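Local coordinates for protein polysaccharide deacetylase (Ammonifex degensii, PDB 4WCJ) that binds a zinc ion and, as a family 4 carbohydrate esterase, probably removes N-acetyl groups from poly-beta-1,6-N-acetyl-D-glucosamine, at residues A[62-67]-A[255-260]; A[56-61]-A[109-114]. All coordinates share one frame; numbering follows the deposited sequence.

Interaction 1. Residues A[62-67]-A[255-260]; sequences LDYLRQ and QVAAWA
Leu65 and Ala260 meet where the two helices come nearest: their CA atoms lie 6.6 Å apart, and CD2 of Leu65 touches CB of Ala260 at 3.6 Å. The same methyl also reaches Val256, one turn before Ala260, more loosely, with Leu65 CD2 4.3 Å from Val256 CG1. Beside this leucine, Tyr64 reaches across to Ala257. With CG trans to the backbone nitrogen (chi1 178°), its ring extends toward the neighbouring helix, and CE2 comes within 3.7 Å of CB of Ala257, which approaches the ring obliquely. The carbonyl oxygen of Ala257 lies in the plane of the ring, at its edge, 3.7 Å from Tyr64 CE2; this is contact without a hydrogen bond. The segment axes run nearly parallel, 19° apart, at a closest approach of 10.1 Å, and the larger Leu65 and Tyr64 side chains lie against the small Ala260 and Ala257, whose CB atoms are the ones touched. The two helices lie side by side on the outside of the parallel sheet of the beta-alpha barrel, the fold of family 4 carbohydrate esterases. Leu40 of strand 36-42 touches both Leu65 and Val256, while Phe72 of strand 71-72 touches Leu65, and Val70 packs on both Leu65 and Ala260. Trp253, earlier in the second helix, touches both Tyr64 and Leu65. Further out, Trp259 NE1 is hydrogen-bonded to the carbonyl oxygen of Gly34, and Asp63 forms a salt bridge with Arg115.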
loop_
_atom_site.group_PDB
_atom_site.type_symbol
_atom_site.label_atom_id
_atom_site.label_comp_id
_atom_site.label_asym_id
_atom_site.label_seq_id
_atom_site.Cartn_x
_atom_site.Cartn_y
_atom_site.Cartn_z
ATOM N N LEU A 62 6.164 11.263 -9.829
ATOM C CA LEU A 62 6.865 10.093 -10.331
ATOM C C LEU A 62 8.019 10.527 -11.220
ATOM O O LEU A 62 9.135 10.029 -11.088
ATOM C CB LEU A 62 5.913 9.179 -11.101
ATOM C CG LEU A 62 4.715 8.679 -10.297
ATOM C CD1 LEU A 62 3.861 7.739 -11.149
ATOM C CD2 LEU A 62 5.176 7.990 -9.026
ATOM N N ASP A 63 7.742 11.473 -12.109
ATOM C CA ASP A 63 8.761 11.983 -13.013
ATOM C C ASP A 63 9.920 12.607 -12.244
ATOM O O ASP A 63 11.078 12.363 -12.571
ATOM C CB ASP A 63 8.159 12.995 -13.988
ATOM C CG ASP A 63 7.252 12.342 -15.016
ATOM O OD1 ASP A 63 7.340 11.109 -15.182
ATOM O OD2 ASP A 63 6.454 13.058 -15.657
ATOM N N TYR A 64 9.614 13.401 -11.221
ATOM C CA TYR A 64 10.674 14.041 -10.447
ATOM C C TYR A 64 11.579 13.004 -9.794
ATOM O O TYR A 64 12.796 13.106 -9.871
ATOM C CB TYR A 64 10.104 14.973 -9.378
ATOM C CG TYR A 64 11.189 15.613 -8.543
ATOM C CD1 TYR A 64 11.975 16.635 -9.063
ATOM C CD2 TYR A 64 11.445 15.182 -7.246
ATOM C CE1 TYR A 64 12.977 17.218 -8.314
ATOM C CE2 TYR A 64 12.449 15.762 -6.486
ATOM C CZ TYR A 64 13.210 16.778 -7.027
ATOM O OH TYR A 64 14.210 17.358 -6.282
ATOM N N LEU A 65 10.973 12.007 -9.160
ATOM C CA LEU A 65 11.729 10.963 -8.479
ATOM C C LEU A 65 12.686 10.273 -9.442
ATOM O O LEU A 65 13.868 10.112 -9.147
ATOM C CB LEU A 65 10.783 9.940 -7.845
ATOM C CG LEU A 65 10.134 10.337 -6.515
ATOM C CD1 LEU A 65 9.110 9.299 -6.089
ATOM C CD2 LEU A 65 11.192 10.518 -5.441
ATOM N N ARG A 66 12.165 9.886 -10.601
ATOM C CA ARG A 66 12.967 9.251 -11.635
ATOM C C ARG A 66 14.058 10.191 -12.145
ATOM O O ARG A 66 15.213 9.791 -12.302
ATOM C CB ARG A 66 12.062 8.792 -12.784
ATOM C CG ARG A 66 12.785 8.187 -13.970
ATOM C CD ARG A 66 11.886 7.187 -14.690
ATOM N NE ARG A 66 11.793 5.917 -13.973
ATOM C CZ ARG A 66 10.925 4.956 -14.270
ATOM N NH1 ARG A 66 10.063 5.129 -15.259
ATOM N NH2 ARG A 66 10.911 3.830 -13.571
ATOM N N GLN A 67 13.680 11.441 -12.390
ATOM C CA GLN A 67 14.599 12.462 -12.879
ATOM C C GLN A 67 15.833 12.617 -11.987
ATOM O O GLN A 67 16.949 12.735 -12.492
ATOM C CB GLN A 67 13.873 13.808 -13.005
ATOM C CG GLN A 67 14.723 14.944 -13.558
ATOM C CD GLN A 67 13.998 16.280 -13.537
ATOM O OE1 GLN A 67 12.908 16.399 -12.975
ATOM N NE2 GLN A 67 14.602 17.293 -14.150
ATOM N N GLN A 255 9.342 16.576 1.779
ATOM C CA GLN A 255 10.298 15.778 2.539
ATOM C C GLN A 255 10.825 14.603 1.736
ATOM O O GLN A 255 12.003 14.261 1.822
ATOM C CB GLN A 255 9.657 15.269 3.828
ATOM C CG GLN A 255 8.968 16.358 4.628
ATOM C CD GLN A 255 9.912 17.480 5.003
ATOM O OE1 GLN A 255 11.124 17.280 5.115
ATOM N NE2 GLN A 255 9.361 18.673 5.199
ATOM N N VAL A 256 9.938 13.977 0.972
ATOM C CA VAL A 256 10.329 12.864 0.118
ATOM C C VAL A 256 11.209 13.389 -1.009
ATOM O O VAL A 256 12.257 12.814 -1.310
ATOM C CB VAL A 256 9.104 12.128 -0.456
ATOM C CG1 VAL A 256 9.528 11.113 -1.524
ATOM C CG2 VAL A 256 8.327 11.444 0.662
ATOM N N ALA A 257 10.791 14.507 -1.600
ATOM C CA ALA A 257 11.510 15.125 -2.712
ATOM C C ALA A 257 12.896 15.577 -2.291
ATOM O O ALA A 257 13.863 15.409 -3.033
ATOM C CB ALA A 257 10.719 16.299 -3.274
ATOM N N ALA A 258 12.991 16.158 -1.100
ATOM C CA ALA A 258 14.274 16.595 -0.564
ATOM C C ALA A 258 15.181 15.401 -0.301
ATOM O O ALA A 258 16.377 15.440 -0.585
ATOM C CB ALA A 258 14.071 17.398 0.709
ATOM N N TRP A 259 14.596 14.343 0.252
ATOM C CA TRP A 259 15.313 13.103 0.512
ATOM C C TRP A 259 15.838 12.490 -0.780
ATOM O O TRP A 259 16.949 11.957 -0.818
ATOM C CB TRP A 259 14.405 12.111 1.235
ATOM C CG TRP A 259 14.915 10.713 1.234
ATOM C CD1 TRP A 259 15.877 10.194 2.045
ATOM C CD2 TRP A 259 14.483 9.640 0.385
ATOM N NE1 TRP A 259 16.078 8.866 1.755
ATOM C CE2 TRP A 259 15.232 8.500 0.740
ATOM C CE3 TRP A 259 13.534 9.533 -0.639
ATOM C CZ2 TRP A 259 15.062 7.267 0.108
ATOM C CZ3 TRP A 259 13.369 8.307 -1.272
ATOM C CH2 TRP A 259 14.130 7.191 -0.897
ATOM N N ALA A 260 15.032 12.574 -1.835
ATOM C CA ALA A 260 15.411 12.041 -3.138
ATOM C C ALA A 260 16.542 12.849 -3.772
ATOM O O ALA A 260 17.515 12.284 -4.273
ATOM C CB ALA A 260 14.204 12.009 -4.065
#

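Interaction 2. Residues A[56-61]-A[109-114]; sequences REFAQQ and FPVLKK
Phe58 and Val111 are brought together by extended first torsions: CG of Phe58 stands trans to its own nitrogen (chi1 178°), and CG1 of Val111 does the same (chi1 171°), which directs the ring and the methyl each toward the partner helix. CD2 of Phe58 lies 3.8 Å from CG1 of Val111, an oblique approach, and the valine methyl also touches CB of Ala59 at 3.8 Å, one methyl being shared by the ring and the alanine. Leu112 meets the far end of the ring, its side chain crossing that of Phe58 at about a right angle, with CD2 at 4.0 Å from Phe58 CZ. The axes of 56-61 and 109-114 approach to 10.1 Å and cross at -25°; the backbones are nearest at Ala59 and Val111, whose CA atoms lie 6.2 Å apart. Both helices belong to the outer layer of the beta-alpha barrel, next to each other. Tyr42 meets Phe58 in an edge-to-face stack, and Ile53 also touches the Phe58 side chain, while Phe119 of strand 119-123 packs on Leu112. An alanine in place of Phe58 would probably open a gap beside Val111 and Leu112 and deprive the Tyr42 ring of its stacking partner. Because the touching atoms are all carbon and the residues largely buried, the contact between the two segments is apolar, and its adhesion probably comes from close packing and exclusion of water.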
loop_
_atom_site.group_PDB
_atom_site.type_symbol
_atom_site.label_atom_id
_atom_site.label_comp_id
_atom_site.label_asym_id
_atom_site.label_seq_id
_atom_site.Cartn_x
_atom_site.Cartn_y
_atom_site.Cartn_z
ATOM N N ARG A 56 -2.068 15.060 -12.929
ATOM C CA ARG A 56 -0.910 15.868 -13.297
ATOM C C ARG A 56 0.160 15.854 -12.200
ATOM O O ARG A 56 1.329 15.581 -12.471
ATOM C CB ARG A 56 -1.355 17.305 -13.593
ATOM C CG ARG A 56 -0.467 18.080 -14.555
ATOM C CD ARG A 56 -1.104 19.421 -14.923
ATOM N NE ARG A 56 -0.297 20.189 -15.870
ATOM C CZ ARG A 56 -0.674 21.343 -16.418
ATOM N NH1 ARG A 56 -1.855 21.872 -16.124
ATOM N NH2 ARG A 56 0.130 21.968 -17.269
ATOM N N GLU A 57 -0.249 16.135 -10.962
ATOM C CA GLU A 57 0.683 16.174 -9.835
ATOM C C GLU A 57 1.308 14.807 -9.570
ATOM O O GLU A 57 2.500 14.704 -9.287
ATOM C CB GLU A 57 -0.022 16.674 -8.567
ATOM C CG GLU A 57 -0.285 18.175 -8.527
ATOM C CD GLU A 57 -1.323 18.556 -7.475
ATOM O OE1 GLU A 57 -2.097 17.669 -7.044
ATOM O OE2 GLU A 57 -1.366 19.741 -7.072
ATOM N N PHE A 58 0.490 13.764 -9.642
ATOM C CA PHE A 58 0.955 12.392 -9.465
ATOM C C PHE A 58 2.056 12.057 -10.472
ATOM O O PHE A 58 3.127 11.584 -10.088
ATOM C CB PHE A 58 -0.224 11.419 -9.599
ATOM C CG PHE A 58 0.150 9.964 -9.478
ATOM C CD1 PHE A 58 0.729 9.472 -8.320
ATOM C CD2 PHE A 58 -0.123 9.079 -10.511
ATOM C CE1 PHE A 58 1.053 8.126 -8.206
ATOM C CE2 PHE A 58 0.200 7.736 -10.406
ATOM C CZ PHE A 58 0.788 7.259 -9.253
ATOM N N ALA A 59 1.798 12.327 -11.749
ATOM C CA ALA A 59 2.777 12.053 -12.801
ATOM C C ALA A 59 4.045 12.885 -12.621
ATOM O O ALA A 59 5.153 12.398 -12.853
ATOM C CB ALA A 59 2.168 12.305 -14.176
ATOM N N GLN A 60 3.882 14.136 -12.201
ATOM C CA GLN A 60 5.029 15.001 -11.943
ATOM C C GLN A 60 5.877 14.478 -10.783
ATOM O O GLN A 60 7.104 14.544 -10.833
ATOM C CB GLN A 60 4.569 16.434 -11.674
ATOM C CG GLN A 60 4.125 17.173 -12.929
ATOM C CD GLN A 60 3.718 18.609 -12.662
ATOM O OE1 GLN A 60 3.827 19.098 -11.541
ATOM N NE2 GLN A 60 3.243 19.291 -13.699
ATOM N N GLN A 61 5.224 13.948 -9.748
ATOM C CA GLN A 61 5.941 13.348 -8.624
ATOM C C GLN A 61 6.771 12.145 -9.045
ATOM O O GLN A 61 7.934 12.013 -8.663
ATOM C CB GLN A 61 4.965 12.935 -7.521
ATOM C CG GLN A 61 4.433 14.103 -6.719
ATOM C CD GLN A 61 3.628 13.660 -5.519
ATOM O OE1 GLN A 61 3.373 12.468 -5.332
ATOM N NE2 GLN A 61 3.220 14.621 -4.694
ATOM N N PHE A 109 -3.303 4.207 -12.985
ATOM C CA PHE A 109 -2.765 3.112 -13.797
ATOM C C PHE A 109 -2.159 3.538 -15.152
ATOM O O PHE A 109 -1.085 3.045 -15.511
ATOM C CB PHE A 109 -3.853 2.054 -14.022
ATOM C CG PHE A 109 -3.393 0.855 -14.824
ATOM C CD1 PHE A 109 -2.261 0.146 -14.453
ATOM C CD2 PHE A 109 -4.119 0.418 -15.919
ATOM C CE1 PHE A 109 -1.842 -0.952 -15.173
ATOM C CE2 PHE A 109 -3.711 -0.692 -16.645
ATOM C CZ PHE A 109 -2.569 -1.379 -16.273
ATOM N N PRO A 110 -2.833 4.431 -15.914
ATOM C CA PRO A 110 -2.207 4.847 -17.179
ATOM C C PRO A 110 -0.871 5.567 -16.980
ATOM O O PRO A 110 0.061 5.358 -17.766
ATOM C CB PRO A 110 -3.245 5.792 -17.792
ATOM C CG PRO A 110 -4.548 5.342 -17.203
ATOM C CD PRO A 110 -4.207 4.956 -15.797
ATOM N N VAL A 111 -0.793 6.393 -15.942
ATOM C CA VAL A 111 0.441 7.092 -15.590
ATOM C C VAL A 111 1.541 6.083 -15.275
ATOM O O VAL A 111 2.656 6.189 -15.785
ATOM C CB VAL A 111 0.241 8.037 -14.367
ATOM C CG1 VAL A 111 1.572 8.572 -13.882
ATOM C CG2 VAL A 111 -0.704 9.183 -14.709
ATOM N N LEU A 112 1.209 5.100 -14.436
ATOM C CA LEU A 112 2.146 4.062 -14.019
ATOM C C LEU A 112 2.567 3.167 -15.181
ATOM O O LEU A 112 3.726 2.763 -15.282
ATOM C CB LEU A 112 1.528 3.202 -12.918
ATOM C CG LEU A 112 1.297 3.974 -11.621
ATOM C CD1 LEU A 112 0.265 3.272 -10.732
ATOM C CD2 LEU A 112 2.619 4.155 -10.880
ATOM N N LYS A 113 1.604 2.835 -16.030
ATOM C CA LYS A 113 1.861 1.924 -17.142
ATOM C C LYS A 113 2.778 2.584 -18.163
ATOM O O LYS A 113 3.719 1.965 -18.661
ATOM C CB LYS A 113 0.544 1.490 -17.787
ATOM C CG LYS A 113 0.700 0.445 -18.886
ATOM C CD LYS A 113 -0.626 -0.237 -19.195
ATOM C CE LYS A 113 -1.620 0.719 -19.841
ATOM N NZ LYS A 113 -2.905 0.039 -20.185
ATOM N N LYS A 114 2.513 3.853 -18.456
ATOM C CA LYS A 114 3.282 4.592 -19.457
ATOM C C LYS A 114 4.718 4.818 -18.986
ATOM O O LYS A 114 5.594 5.145 -19.781
ATOM C CB LYS A 114 2.595 5.925 -19.771
ATOM C CG LYS A 114 3.056 6.600 -21.056
ATOM C CD LYS A 114 2.130 7.743 -21.484
ATOM C CE LYS A 114 2.176 8.929 -20.522
ATOM N NZ LYS A 114 1.315 8.755 -19.301
#

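In the fold
Interactions 1 and 2 share helix 55-67: its first half, 56-61, packs on helix 102-114, and its second half, 62-67, on helix 253-261. Their centres lie about 14 Å apart, on the same side of the chain's centre. Leu62 joins them directly, its CD1 lying 3.7 Å from CG1 of Val111 and 3.8 Å from CD2 of Leu112. Along the chain the order is 56-61, 62-67, 109-114, 255-260, so helix 55-67 bridges a helix from the middle of the sequence and one near the C-terminus, bringing distant parts of the chain together. Both contacts are away from the zinc site of Asp99, His157 and His162; they belong to the helical layer packed around the parallel sheet.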